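Local atomic coordinates of protein LigF (Sphingobium sp. SYK-6, PDB entry 4XT0), a protein that cleaves beta-aryl ether bonds of lignin stereospecifically, as a glutathione-binding enzyme of the glutathione S-transferase superfamily. Residues K7-G12 and S45-K50; N16-L21 and K240-K245; P58-D63 and C74-D79; T68-I73 and W105-F110. All blocks are in the same frame, centred on the assembly; numbering follows the deposited sequence.

Interaction 1. Residues K7-G12 and S45-K50; sequences KLYSFG and SDWFKK. With GSH (glutathione), chain B.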
# COMPACT_ATOMS: atom_id res chain seq x y z
N LYS A 7 20.22 10.65 -9.26
CA LYS A 7 19.63 11.93 -8.84
C LYS A 7 18.32 11.67 -8.11
O LYS A 7 17.54 10.82 -8.53
CB LYS A 7 19.38 12.84 -10.05
CG LYS A 7 20.63 13.16 -10.85
CD LYS A 7 20.31 14.01 -12.07
CE LYS A 7 21.52 14.12 -12.99
NZ LYS A 7 22.73 14.61 -12.25
N LEU A 8 18.11 12.37 -6.99
CA LEU A 8 16.82 12.30 -6.30
C LEU A 8 16.11 13.66 -6.33
O LEU A 8 16.67 14.67 -5.91
CB LEU A 8 16.98 11.86 -4.84
CG LEU A 8 15.62 11.64 -4.15
CD1 LEU A 8 14.97 10.34 -4.67
CD2 LEU A 8 15.71 11.62 -2.63
N TYR A 9 14.88 13.65 -6.83
CA TYR A 9 14.02 14.83 -6.87
C TYR A 9 13.02 14.74 -5.73
O TYR A 9 12.23 13.79 -5.69
CB TYR A 9 13.29 14.89 -8.21
CG TYR A 9 14.22 15.04 -9.38
CD1 TYR A 9 14.75 13.93 -10.02
CD2 TYR A 9 14.59 16.30 -9.83
CE1 TYR A 9 15.61 14.07 -11.09
CE2 TYR A 9 15.45 16.46 -10.90
CZ TYR A 9 15.96 15.34 -11.52
OH TYR A 9 16.81 15.49 -12.58
N SER A 10 13.06 15.68 -4.79
CA SER A 10 12.19 15.55 -3.61
C SER A 10 12.02 16.86 -2.85
O SER A 10 12.63 17.87 -3.20
CB SER A 10 12.76 14.49 -2.65
OG SER A 10 13.69 15.07 -1.73
N PHE A 11 11.19 16.83 -1.80
CA PHE A 11 10.96 18.01 -0.96
C PHE A 11 11.96 18.11 0.20
O PHE A 11 11.81 18.96 1.07
CB PHE A 11 9.54 18.03 -0.38
CG PHE A 11 8.44 18.32 -1.38
CD1 PHE A 11 8.72 18.91 -2.60
CD2 PHE A 11 7.12 18.00 -1.09
CE1 PHE A 11 7.71 19.18 -3.52
CE2 PHE A 11 6.10 18.25 -1.99
CZ PHE A 11 6.40 18.85 -3.21
N GLY A 12 12.95 17.22 0.24
CA GLY A 12 13.87 17.20 1.37
C GLY A 12 13.45 16.18 2.41
O GLY A 12 12.58 15.34 2.15
N SER A 45 5.65 21.79 -12.40
CA SER A 45 6.31 22.49 -13.49
C SER A 45 6.38 21.56 -14.69
O SER A 45 6.28 20.33 -14.54
CB SER A 45 7.71 22.94 -13.09
OG SER A 45 8.57 21.83 -12.88
N ASP A 46 6.53 22.13 -15.88
CA ASP A 46 6.65 21.32 -17.10
C ASP A 46 7.95 20.51 -17.09
O ASP A 46 7.97 19.38 -17.58
CB ASP A 46 6.59 22.20 -18.35
CG ASP A 46 5.22 22.82 -18.56
OD1 ASP A 46 4.20 22.17 -18.25
OD2 ASP A 46 5.17 23.97 -19.05
N TRP A 47 9.01 21.07 -16.54
CA TRP A 47 10.28 20.37 -16.52
C TRP A 47 10.25 19.19 -15.55
O TRP A 47 10.89 18.17 -15.80
CB TRP A 47 11.46 21.31 -16.19
CG TRP A 47 11.57 21.81 -14.78
CD1 TRP A 47 11.20 23.05 -14.32
CD2 TRP A 47 12.15 21.12 -13.65
NE1 TRP A 47 11.48 23.16 -12.97
CE2 TRP A 47 12.06 21.99 -12.54
CE3 TRP A 47 12.71 19.85 -13.47
CZ2 TRP A 47 12.52 21.63 -11.27
CZ3 TRP A 47 13.16 19.49 -12.20
CH2 TRP A 47 13.06 20.38 -11.12
N PHE A 48 9.51 19.29 -14.45
CA PHE A 48 9.49 18.17 -13.52
C PHE A 48 8.51 17.09 -13.96
O PHE A 48 8.77 15.90 -13.76
CB PHE A 48 9.16 18.60 -12.08
CG PHE A 48 9.11 17.42 -11.13
CD1 PHE A 48 10.28 16.75 -10.80
CD2 PHE A 48 7.91 16.95 -10.64
CE1 PHE A 48 10.25 15.62 -9.97
CE2 PHE A 48 7.87 15.83 -9.80
CZ PHE A 48 9.05 15.17 -9.46
N LYS A 49 7.39 17.48 -14.58
CA LYS A 49 6.40 16.51 -15.04
C LYS A 49 6.95 15.69 -16.21
O LYS A 49 6.44 14.61 -16.53
CB LYS A 49 5.09 17.21 -15.41
CG LYS A 49 4.33 17.72 -14.19
CD LYS A 49 2.92 18.25 -14.53
CE LYS A 49 2.97 19.54 -15.33
NZ LYS A 49 1.60 20.12 -15.49
N LYS A 50 8.00 16.21 -16.84
CA LYS A 50 8.75 15.45 -17.83
C LYS A 50 9.49 14.27 -17.16
O LYS A 50 9.60 13.18 -17.73
CB LYS A 50 9.71 16.38 -18.55
CG LYS A 50 10.79 15.71 -19.37
CD LYS A 50 12.05 16.57 -19.35
CE LYS A 50 12.66 16.59 -17.95
NZ LYS A 50 13.02 17.95 -17.45
N1 GSH B . 2.54 7.17 -3.27
CA1 GSH B . 3.50 8.26 -3.49
C1 GSH B . 4.87 7.95 -2.86
O11 GSH B . 5.88 8.35 -3.40
O12 GSH B . 4.97 7.27 -1.71
CB1 GSH B . 2.93 9.54 -2.86
CG1 GSH B . 3.84 10.71 -3.23
CD1 GSH B . 3.37 11.97 -2.53
OE1 GSH B . 2.30 11.99 -1.96
N2 GSH B . 4.15 13.07 -2.56
CA2 GSH B . 3.73 14.31 -1.90
C2 GSH B . 3.59 15.40 -2.95
O2 GSH B . 4.22 15.32 -3.98
CB2 GSH B . 4.81 14.76 -0.91
SG2 GSH B . 4.89 13.67 0.55
N3 GSH B . 2.78 16.48 -2.74
CA3 GSH B . 2.70 17.53 -3.76
C3 GSH B . 1.39 17.56 -4.52
O31 GSH B . 1.09 18.57 -5.13
O32 GSH B . 0.55 16.50 -4.53
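Y9 meets the ring edges of F48 and W47. In the thioredoxin-like N-terminal domain of a glutathione S-transferase, this is where strand 6-10 of the central sheet meets the short helix 46-51. F48 brings its rim: CE1 is 3.6 Å from Y9 CB, which lies near the plane of the F48 ring. W47 also meets Y9 at an edge, with its CZ3 4.0 Å from Y9 CE2, while over one indole face, toward its rim, lie S45 OG and F48 CB of the same segment. Toward the Y9 ring both partners come in obliquely. F48 reaches the strand because its CG stands anti to the backbone N (chi1 179°), and V57 touches the same side chain. W47 is largely exposed and closes the outer margin. No hydrogen bond crosses between the segments, so packing of rings does the work. Where the strand ends, S10 makes an ST turn, its OG accepting from G12 N, and F11 turns to glutathione, F11 CE2 lying 3.8 Å from glutathione N3. On the helix side, S45 caps the start, its OG accepting a hydrogen bond from F48 N at 3.1 Å.

Interaction 2. Residues N16-L21 and K240-K245; sequences NSLKPL and KEMFEK. With GSH (glutathione), chain B.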
# COMPACT_ATOMS: atom_id res chain seq x y z
N ASN A 16 7.10 11.62 2.45
CA ASN A 16 7.48 10.54 1.54
C ASN A 16 8.89 10.72 0.97
O ASN A 16 9.60 9.75 0.72
CB ASN A 16 6.45 10.42 0.41
CG ASN A 16 5.15 9.81 0.89
OD1 ASN A 16 5.14 8.71 1.44
ND2 ASN A 16 4.05 10.53 0.71
N SER A 17 9.31 11.98 0.82
CA SER A 17 10.66 12.30 0.34
C SER A 17 11.77 11.76 1.25
O SER A 17 12.84 11.39 0.77
CB SER A 17 10.82 13.83 0.20
OG SER A 17 10.04 14.34 -0.87
N LEU A 18 11.53 11.75 2.56
CA LEU A 18 12.57 11.31 3.48
C LEU A 18 13.01 9.85 3.24
O LEU A 18 14.18 9.53 3.44
CB LEU A 18 12.10 11.49 4.94
CG LEU A 18 13.13 11.14 6.03
CD1 LEU A 18 12.98 12.05 7.26
CD2 LEU A 18 13.03 9.68 6.46
N LYS A 19 12.09 8.99 2.80
CA LYS A 19 12.38 7.56 2.70
C LYS A 19 13.58 7.29 1.77
O LYS A 19 14.59 6.76 2.23
CB LYS A 19 11.14 6.77 2.24
CG LYS A 19 9.86 7.00 3.09
CD LYS A 19 8.74 6.04 2.62
CE LYS A 19 7.34 6.42 3.12
NZ LYS A 19 6.28 5.61 2.42
N PRO A 20 13.51 7.69 0.47
CA PRO A 20 14.72 7.39 -0.32
C PRO A 20 15.93 8.27 0.03
O PRO A 20 17.08 7.88 -0.22
CB PRO A 20 14.28 7.63 -1.77
CG PRO A 20 13.15 8.63 -1.68
CD PRO A 20 12.45 8.33 -0.35
N LEU A 21 15.68 9.45 0.60
CA LEU A 21 16.77 10.33 0.98
C LEU A 21 17.59 9.66 2.09
O LEU A 21 18.82 9.59 2.00
CB LEU A 21 16.22 11.69 1.42
CG LEU A 21 17.11 12.93 1.41
CD1 LEU A 21 17.67 13.21 0.03
CD2 LEU A 21 16.34 14.15 1.95
N LYS A 240 21.67 12.19 10.85
CA LYS A 240 22.19 13.53 11.14
C LYS A 240 22.80 14.16 9.88
O LYS A 240 22.58 15.34 9.61
CB LYS A 240 23.23 13.50 12.26
CG LYS A 240 22.66 13.23 13.64
CD LYS A 240 23.71 13.43 14.74
CE LYS A 240 23.18 13.03 16.12
NZ LYS A 240 22.03 13.87 16.60
N GLU A 241 23.54 13.37 9.10
CA GLU A 241 24.12 13.89 7.85
C GLU A 241 23.03 14.36 6.87
O GLU A 241 23.17 15.40 6.22
CB GLU A 241 25.00 12.84 7.18
CG GLU A 241 25.70 13.35 5.92
CD GLU A 241 26.34 12.23 5.12
OE1 GLU A 241 26.16 11.05 5.50
OE2 GLU A 241 27.01 12.52 4.10
N MET A 242 21.95 13.58 6.78
CA MET A 242 20.84 13.91 5.89
C MET A 242 20.28 15.29 6.24
O MET A 242 20.13 16.17 5.38
CB MET A 242 19.75 12.83 5.99
CG MET A 242 18.49 13.13 5.17
SD MET A 242 17.17 11.93 5.38
CE MET A 242 16.82 12.13 7.13
N PHE A 243 19.99 15.50 7.52
CA PHE A 243 19.41 16.77 7.95
C PHE A 243 20.42 17.92 7.84
O PHE A 243 20.04 19.07 7.58
CB PHE A 243 18.88 16.67 9.38
CG PHE A 243 17.59 15.91 9.50
CD1 PHE A 243 16.42 16.41 8.95
CD2 PHE A 243 17.53 14.71 10.20
CE1 PHE A 243 15.22 15.72 9.07
CE2 PHE A 243 16.33 14.01 10.32
CZ PHE A 243 15.18 14.51 9.75
N GLU A 244 21.70 17.62 8.04
CA GLU A 244 22.73 18.64 7.95
C GLU A 244 22.90 19.14 6.52
O GLU A 244 23.19 20.32 6.29
CB GLU A 244 24.07 18.09 8.46
CG GLU A 244 25.21 19.09 8.38
CD GLU A 244 26.53 18.46 7.96
OE1 GLU A 244 27.37 19.18 7.36
OE2 GLU A 244 26.74 17.25 8.23
N LYS A 245 22.73 18.23 5.56
CA LYS A 245 23.01 18.55 4.16
C LYS A 245 21.76 18.84 3.34
O LYS A 245 21.78 18.81 2.12
CB LYS A 245 23.81 17.41 3.51
CG LYS A 245 25.28 17.42 3.91
CD LYS A 245 26.03 16.25 3.31
CE LYS A 245 27.48 16.28 3.75
NZ LYS A 245 28.14 14.98 3.46
N1 GSH B . 2.54 7.17 -3.27
CA1 GSH B . 3.50 8.26 -3.49
C1 GSH B . 4.87 7.95 -2.86
O11 GSH B . 5.88 8.35 -3.40
O12 GSH B . 4.97 7.27 -1.71
CB1 GSH B . 2.93 9.54 -2.86
CG1 GSH B . 3.84 10.71 -3.23
CD1 GSH B . 3.37 11.97 -2.53
OE1 GSH B . 2.30 11.99 -1.96
N2 GSH B . 4.15 13.07 -2.56
CA2 GSH B . 3.73 14.31 -1.90
C2 GSH B . 3.59 15.40 -2.95
O2 GSH B . 4.22 15.32 -3.98
CB2 GSH B . 4.81 14.76 -0.91
SG2 GSH B . 4.89 13.67 0.55
N3 GSH B . 2.78 16.48 -2.74
CA3 GSH B . 2.70 17.53 -3.76
C3 GSH B . 1.39 17.56 -4.52
O31 GSH B . 1.09 18.57 -5.13
O32 GSH B . 0.55 16.50 -4.53
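M242 lies against both L18 and L21, and these three side chains form nearly all of the contact. Its methyl CE is 3.8 Å from L18 CD1, and farther back along the same chain CG sits 4.0 Å from L21 CG. The methionine runs extended as far as SD and then bends at chi3 (63°), which turns CE up to L18, a side chain it crosses at about a right angle. CE also rests over one face of the neighbouring F243 ring, toward the rim. F243 adds a lighter touch of its own, its CZ 4.1 Å from L18 CD1.

Around this apolar first shell come A22 and Y25, both of which M242 touches. Beside Y25, a salt bridge ties K245 NZ to E241 OE2 at 2.8 Å, using the anti lone pair of that oxygen and joining successive turns of the C-terminal helix. At the other end of the first segment N16 faces glutathione, its ND2 3.3 Å from SG2, and a weak hydrogen bond links K19 NZ to N16 OD1.

The two helix segments cross at 121° with axes 11.5 Å apart, which joins helix 15-26 of the thioredoxin-like domain to helix 237-244 of the helical C-terminal domain. Helix 195-204 packs on L18 through F201 and A202, while P20 and L21 touch L8 of strand 6-10.

Interaction 3. Residues P58-D63 and C74-D79; sequences PALWHD and CEYLED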
# COMPACT_ATOMS: atom_id res chain seq x y z
N PRO A 58 8.65 11.70 -4.12
CA PRO A 58 9.98 11.70 -4.75
C PRO A 58 10.04 10.96 -6.07
O PRO A 58 9.17 10.14 -6.41
CB PRO A 58 10.85 10.99 -3.70
CG PRO A 58 9.91 10.00 -3.11
CD PRO A 58 8.62 10.79 -2.97
N ALA A 59 11.09 11.25 -6.82
CA ALA A 59 11.37 10.53 -8.05
C ALA A 59 12.87 10.30 -8.12
O ALA A 59 13.65 11.22 -7.85
CB ALA A 59 10.85 11.33 -9.27
N LEU A 60 13.29 9.07 -8.41
CA LEU A 60 14.72 8.77 -8.55
C LEU A 60 15.08 8.63 -10.01
O LEU A 60 14.43 7.90 -10.75
CB LEU A 60 15.11 7.47 -7.83
CG LEU A 60 16.60 7.10 -7.96
CD1 LEU A 60 17.40 7.86 -6.89
CD2 LEU A 60 16.83 5.60 -7.84
N TRP A 61 16.14 9.31 -10.41
CA TRP A 61 16.68 9.19 -11.77
C TRP A 61 17.98 8.39 -11.70
O TRP A 61 18.89 8.74 -10.94
CB TRP A 61 16.91 10.59 -12.36
CG TRP A 61 17.30 10.67 -13.81
CD1 TRP A 61 16.47 10.91 -14.87
CD2 TRP A 61 18.63 10.57 -14.36
NE1 TRP A 61 17.19 10.95 -16.03
CE2 TRP A 61 18.52 10.76 -15.75
CE3 TRP A 61 19.90 10.36 -13.80
CZ2 TRP A 61 19.63 10.72 -16.60
CZ3 TRP A 61 21.00 10.33 -14.65
CH2 TRP A 61 20.86 10.50 -16.03
N HIS A 62 18.05 7.31 -12.45
CA HIS A 62 19.25 6.47 -12.41
C HIS A 62 19.61 6.04 -13.82
O HIS A 62 18.94 5.20 -14.42
CB HIS A 62 19.04 5.26 -11.48
CG HIS A 62 20.20 4.31 -11.44
ND1 HIS A 62 20.05 2.97 -11.21
CD2 HIS A 62 21.53 4.53 -11.60
CE1 HIS A 62 21.24 2.38 -11.23
NE2 HIS A 62 22.16 3.31 -11.48
N ASP A 63 20.64 6.69 -14.36
CA ASP A 63 21.14 6.42 -15.70
C ASP A 63 20.05 6.56 -16.76
O ASP A 63 20.01 5.79 -17.71
CB ASP A 63 21.74 5.02 -15.77
CG ASP A 63 23.12 4.95 -15.18
OD1 ASP A 63 23.86 5.95 -15.28
OD2 ASP A 63 23.48 3.89 -14.61
N CYS A 74 13.20 2.86 -2.38
CA CYS A 74 14.10 2.31 -1.35
C CYS A 74 14.41 0.85 -1.66
O CYS A 74 15.57 0.45 -1.60
CB CYS A 74 13.48 2.42 0.05
SG CYS A 74 13.09 4.13 0.56
N GLU A 75 13.38 0.07 -2.02
CA GLU A 75 13.60 -1.34 -2.37
C GLU A 75 14.47 -1.45 -3.62
O GLU A 75 15.33 -2.32 -3.70
CB GLU A 75 12.26 -2.08 -2.58
CG GLU A 75 11.44 -2.27 -1.28
CD GLU A 75 11.20 -3.74 -0.94
OE1 GLU A 75 12.10 -4.56 -1.19
OE2 GLU A 75 10.11 -4.06 -0.42
N TYR A 76 14.25 -0.55 -4.58
CA TYR A 76 15.09 -0.48 -5.78
C TYR A 76 16.56 -0.26 -5.42
O TYR A 76 17.44 -0.89 -6.00
CB TYR A 76 14.60 0.64 -6.71
CG TYR A 76 15.49 0.85 -7.94
CD1 TYR A 76 15.37 0.03 -9.05
CD2 TYR A 76 16.42 1.90 -7.99
CE1 TYR A 76 16.17 0.22 -10.20
CE2 TYR A 76 17.23 2.10 -9.12
CZ TYR A 76 17.09 1.26 -10.22
OH TYR A 76 17.87 1.45 -11.35
N LEU A 77 16.83 0.62 -4.46
CA LEU A 77 18.22 0.93 -4.11
C LEU A 77 18.88 -0.28 -3.44
O LEU A 77 20.08 -0.54 -3.60
CB LEU A 77 18.26 2.17 -3.19
CG LEU A 77 17.93 3.47 -3.93
CD1 LEU A 77 17.73 4.62 -2.96
CD2 LEU A 77 19.03 3.83 -4.95
N GLU A 78 18.10 -1.03 -2.68
CA GLU A 78 18.62 -2.26 -2.07
C GLU A 78 18.78 -3.38 -3.12
O GLU A 78 19.71 -4.19 -3.03
CB GLU A 78 17.71 -2.70 -0.91
CG GLU A 78 18.09 -2.05 0.44
CD GLU A 78 19.45 -2.50 0.97
OE1 GLU A 78 19.85 -3.65 0.69
OE2 GLU A 78 20.13 -1.71 1.68
N ASP A 79 17.91 -3.40 -4.12
CA ASP A 79 18.01 -4.39 -5.21
C ASP A 79 19.28 -4.15 -6.04
O ASP A 79 19.95 -5.10 -6.47
CB ASP A 79 16.78 -4.33 -6.14
CG ASP A 79 15.54 -5.05 -5.58
OD1 ASP A 79 15.68 -5.86 -4.63
OD2 ASP A 79 14.43 -4.80 -6.10
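The polar part of the contact is one hydrogen bond between H62 ND1 and Y76 OH, 2.7 Å long, in which either atom could be the donor. The hydroxyl comes to the edge of the imidazole near its plane, and ND1 in turn lies in the plane of the phenol at its edge. The two rings are steeply inclined, their planes at 70°, and they meet rim to rim with neither over the face of the other. Both side chains are directed at each other by the same first torsion, CG anti to the backbone N (chi1 close to 180° in both).

Strand 59-62 and helix 70-80 belong to the beta-beta-alpha half of the thioredoxin-like fold, where the chain passes through strand 65-68 and then lays the helix over the sheet. The local axes are 10.8 Å apart and 27° from parallel, a distance that the side chains have to bridge.

The apolar part falls to L60. Its methyl CD2 lies 3.7 Å from Y76 CD2 and equally near Y76 CE2, approaching the ring obliquely, and the two side chains cross at about a right angle. The same methyl is 4.0 Å from L77 CD2.

Beyond the contact, D79 makes a salt bridge to R100 of the second subunit and Y76 packs on A97 of that subunit; E75 pairs with R89 and R100 of its own chain.

Interaction 4. Residues T68-I73 and W105-F110; sequences TESTVI and WVDEYF. With GSH (glutathione), chain B.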
# COMPACT_ATOMS: atom_id res chain seq x y z
N THR A 68 9.69 5.82 -9.38
CA THR A 68 8.80 6.56 -8.48
C THR A 68 8.17 5.65 -7.42
O THR A 68 8.37 4.42 -7.46
CB THR A 68 7.65 7.25 -9.24
OG1 THR A 68 6.85 6.26 -9.87
CG2 THR A 68 8.18 8.23 -10.30
N GLU A 69 7.39 6.28 -6.52
CA GLU A 69 6.82 5.69 -5.29
C GLU A 69 7.92 5.53 -4.23
O GLU A 69 8.80 4.71 -4.38
CB GLU A 69 6.14 4.34 -5.55
CG GLU A 69 4.93 4.44 -6.47
CD GLU A 69 3.82 5.27 -5.86
OE1 GLU A 69 3.45 5.01 -4.69
OE2 GLU A 69 3.33 6.19 -6.55
N SER A 70 7.85 6.33 -3.16
CA SER A 70 8.90 6.35 -2.13
C SER A 70 9.34 4.95 -1.67
O SER A 70 10.54 4.66 -1.66
CB SER A 70 8.43 7.19 -0.93
OG SER A 70 7.21 6.71 -0.40
N THR A 71 8.39 4.09 -1.32
CA THR A 71 8.73 2.75 -0.83
C THR A 71 9.46 1.92 -1.90
O THR A 71 10.38 1.17 -1.59
CB THR A 71 7.47 1.99 -0.37
OG1 THR A 71 6.84 2.73 0.69
CG2 THR A 71 7.82 0.55 0.12
N VAL A 72 9.03 2.05 -3.15
CA VAL A 72 9.61 1.30 -4.26
C VAL A 72 11.06 1.73 -4.54
O VAL A 72 11.93 0.91 -4.84
CB VAL A 72 8.72 1.46 -5.53
CG1 VAL A 72 9.39 0.89 -6.79
CG2 VAL A 72 7.33 0.81 -5.30
N ILE A 73 11.31 3.03 -4.45
CA ILE A 73 12.64 3.55 -4.66
C ILE A 73 13.62 2.95 -3.64
O ILE A 73 14.73 2.59 -4.00
CB ILE A 73 12.66 5.11 -4.56
CG1 ILE A 73 11.79 5.75 -5.64
CG2 ILE A 73 14.10 5.60 -4.69
CD1 ILE A 73 11.48 7.26 -5.35
N TRP A 105 2.16 -0.83 5.50
CA TRP A 105 1.25 -0.23 6.47
C TRP A 105 1.44 1.29 6.52
O TRP A 105 0.49 2.03 6.72
CB TRP A 105 1.45 -0.85 7.84
CG TRP A 105 0.59 -0.27 8.91
CD1 TRP A 105 -0.73 -0.52 9.15
CD2 TRP A 105 1.03 0.63 9.93
NE1 TRP A 105 -1.15 0.19 10.25
CE2 TRP A 105 -0.09 0.90 10.76
CE3 TRP A 105 2.25 1.25 10.23
CZ2 TRP A 105 -0.02 1.76 11.85
CZ3 TRP A 105 2.32 2.09 11.33
CH2 TRP A 105 1.19 2.34 12.13
N VAL A 106 2.67 1.76 6.33
CA VAL A 106 2.88 3.19 6.20
C VAL A 106 2.14 3.71 4.98
O VAL A 106 1.40 4.70 5.08
CB VAL A 106 4.37 3.56 6.09
CG1 VAL A 106 4.54 5.05 5.77
CG2 VAL A 106 5.07 3.23 7.37
N ASP A 107 2.29 3.02 3.84
CA ASP A 107 1.63 3.40 2.58
C ASP A 107 0.11 3.32 2.60
O ASP A 107 -0.56 4.06 1.87
CB ASP A 107 2.14 2.54 1.41
CG ASP A 107 3.53 2.95 0.93
OD1 ASP A 107 3.86 4.15 0.96
OD2 ASP A 107 4.31 2.06 0.52
N GLU A 108 -0.45 2.42 3.40
CA GLU A 108 -1.89 2.16 3.33
C GLU A 108 -2.68 2.73 4.50
O GLU A 108 -3.90 2.73 4.47
CB GLU A 108 -2.13 0.65 3.25
CG GLU A 108 -1.48 0.03 2.01
CD GLU A 108 -1.34 -1.49 2.08
OE1 GLU A 108 -2.14 -2.11 2.81
OE2 GLU A 108 -0.44 -2.04 1.39
N TYR A 109 -1.99 3.19 5.55
CA TYR A 109 -2.71 3.65 6.75
C TYR A 109 -2.04 4.86 7.42
O TYR A 109 -2.63 5.93 7.51
CB TYR A 109 -2.83 2.49 7.74
CG TYR A 109 -3.82 2.70 8.88
CD1 TYR A 109 -5.14 2.28 8.76
CD2 TYR A 109 -3.42 3.30 10.07
CE1 TYR A 109 -6.06 2.47 9.82
CE2 TYR A 109 -4.31 3.48 11.13
CZ TYR A 109 -5.63 3.07 11.00
OH TYR A 109 -6.51 3.24 12.04
N PHE A 110 -0.80 4.67 7.88
CA PHE A 110 -0.15 5.64 8.76
C PHE A 110 0.15 6.97 8.06
O PHE A 110 -0.12 8.04 8.62
CB PHE A 110 1.15 5.03 9.33
CG PHE A 110 1.87 5.89 10.35
CD1 PHE A 110 1.19 6.84 11.10
CD2 PHE A 110 3.24 5.75 10.55
CE1 PHE A 110 1.86 7.63 12.02
CE2 PHE A 110 3.92 6.53 11.48
CZ PHE A 110 3.23 7.48 12.21
N1 GSH B . 2.54 7.17 -3.27
CA1 GSH B . 3.50 8.26 -3.49
C1 GSH B . 4.87 7.95 -2.86
O11 GSH B . 5.88 8.35 -3.40
O12 GSH B . 4.97 7.27 -1.71
CB1 GSH B . 2.93 9.54 -2.86
CG1 GSH B . 3.84 10.71 -3.23
CD1 GSH B . 3.37 11.97 -2.53
OE1 GSH B . 2.30 11.99 -1.96
N2 GSH B . 4.15 13.07 -2.56
CA2 GSH B . 3.73 14.31 -1.90
C2 GSH B . 3.59 15.40 -2.95
O2 GSH B . 4.22 15.32 -3.98
CB2 GSH B . 4.81 14.76 -0.91
SG2 GSH B . 4.89 13.67 0.55
N3 GSH B . 2.78 16.48 -2.74
CA3 GSH B . 2.70 17.53 -3.76
C3 GSH B . 1.39 17.56 -4.52
O31 GSH B . 1.09 18.57 -5.13
O32 GSH B . 0.55 16.50 -4.53
O HOH W 1 5.22 4.41 -1.42
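The gamma-glutamyl end of the glutathione site is built here, at the start of helix 70-80, the place where glutathione S-transferases commonly hold the glutamyl carboxylate. E69, in the N-cap position, and S70 form the first shell. Glutathione N1 donates to E69 OE1 at 2.7 Å, while the carboxylate takes the backbone N of S70 on O11 at 2.8 Å and the hydroxyl of S70 on O12 at 2.7 Å. S70 OG stands between its own backbone N and carbonyl carbon (chi1 57°), which places it at O12; N and OG together thus grip both carboxylate oxygens.

Across the contact, T71 OG1 donates to D107 OD2 over 2.6 Å. The hydroxyl approaches on the syn side, 22° out of the carboxylate plane, and so ties the first turn of this helix to helix 93-121 of the C-terminal domain. A water sits between them, accepting from T71 N at 3.2 Å, with D107 OD1 and glutathione O12 both within its donating range.

K19 completes the cluster, with a salt bridge to D107 OD1 and a hydrogen bond to S70 OG; K104 of the second subunit forms a salt bridge with E69 OE1. E69 OE1 and D107 OD1, 5.7 Å apart, bring two acids close to the ligand. E69 probably favours the charged ammonium of glutathione, while the helix N-terminus and K19 probably favour its carboxylate.

All four contacts are largely buried, with W47 of interaction 1 the exposed exception. Interactions 1 and 3 stay within the thioredoxin-like domain and share its sheet, where K7 and Y9 pair with W61 and A59 on the neighbouring strand. Interaction 1 is aromatic packing with no hydrogen bond across, while interaction 3 adds a His-Tyr hydrogen bond to its apolar packing. Interactions 2 and 4 each join that domain to the helical one: interaction 2 is apolar, whereas interaction 4 is polar and hydrated, and K19 of the former bonds S70 and D107 of the latter. Helix 70-80 serves interactions 3 and 4, and both reach the second subunit. Glutathione meets interactions 1, 2 and 4, and touches P58, in interaction 3.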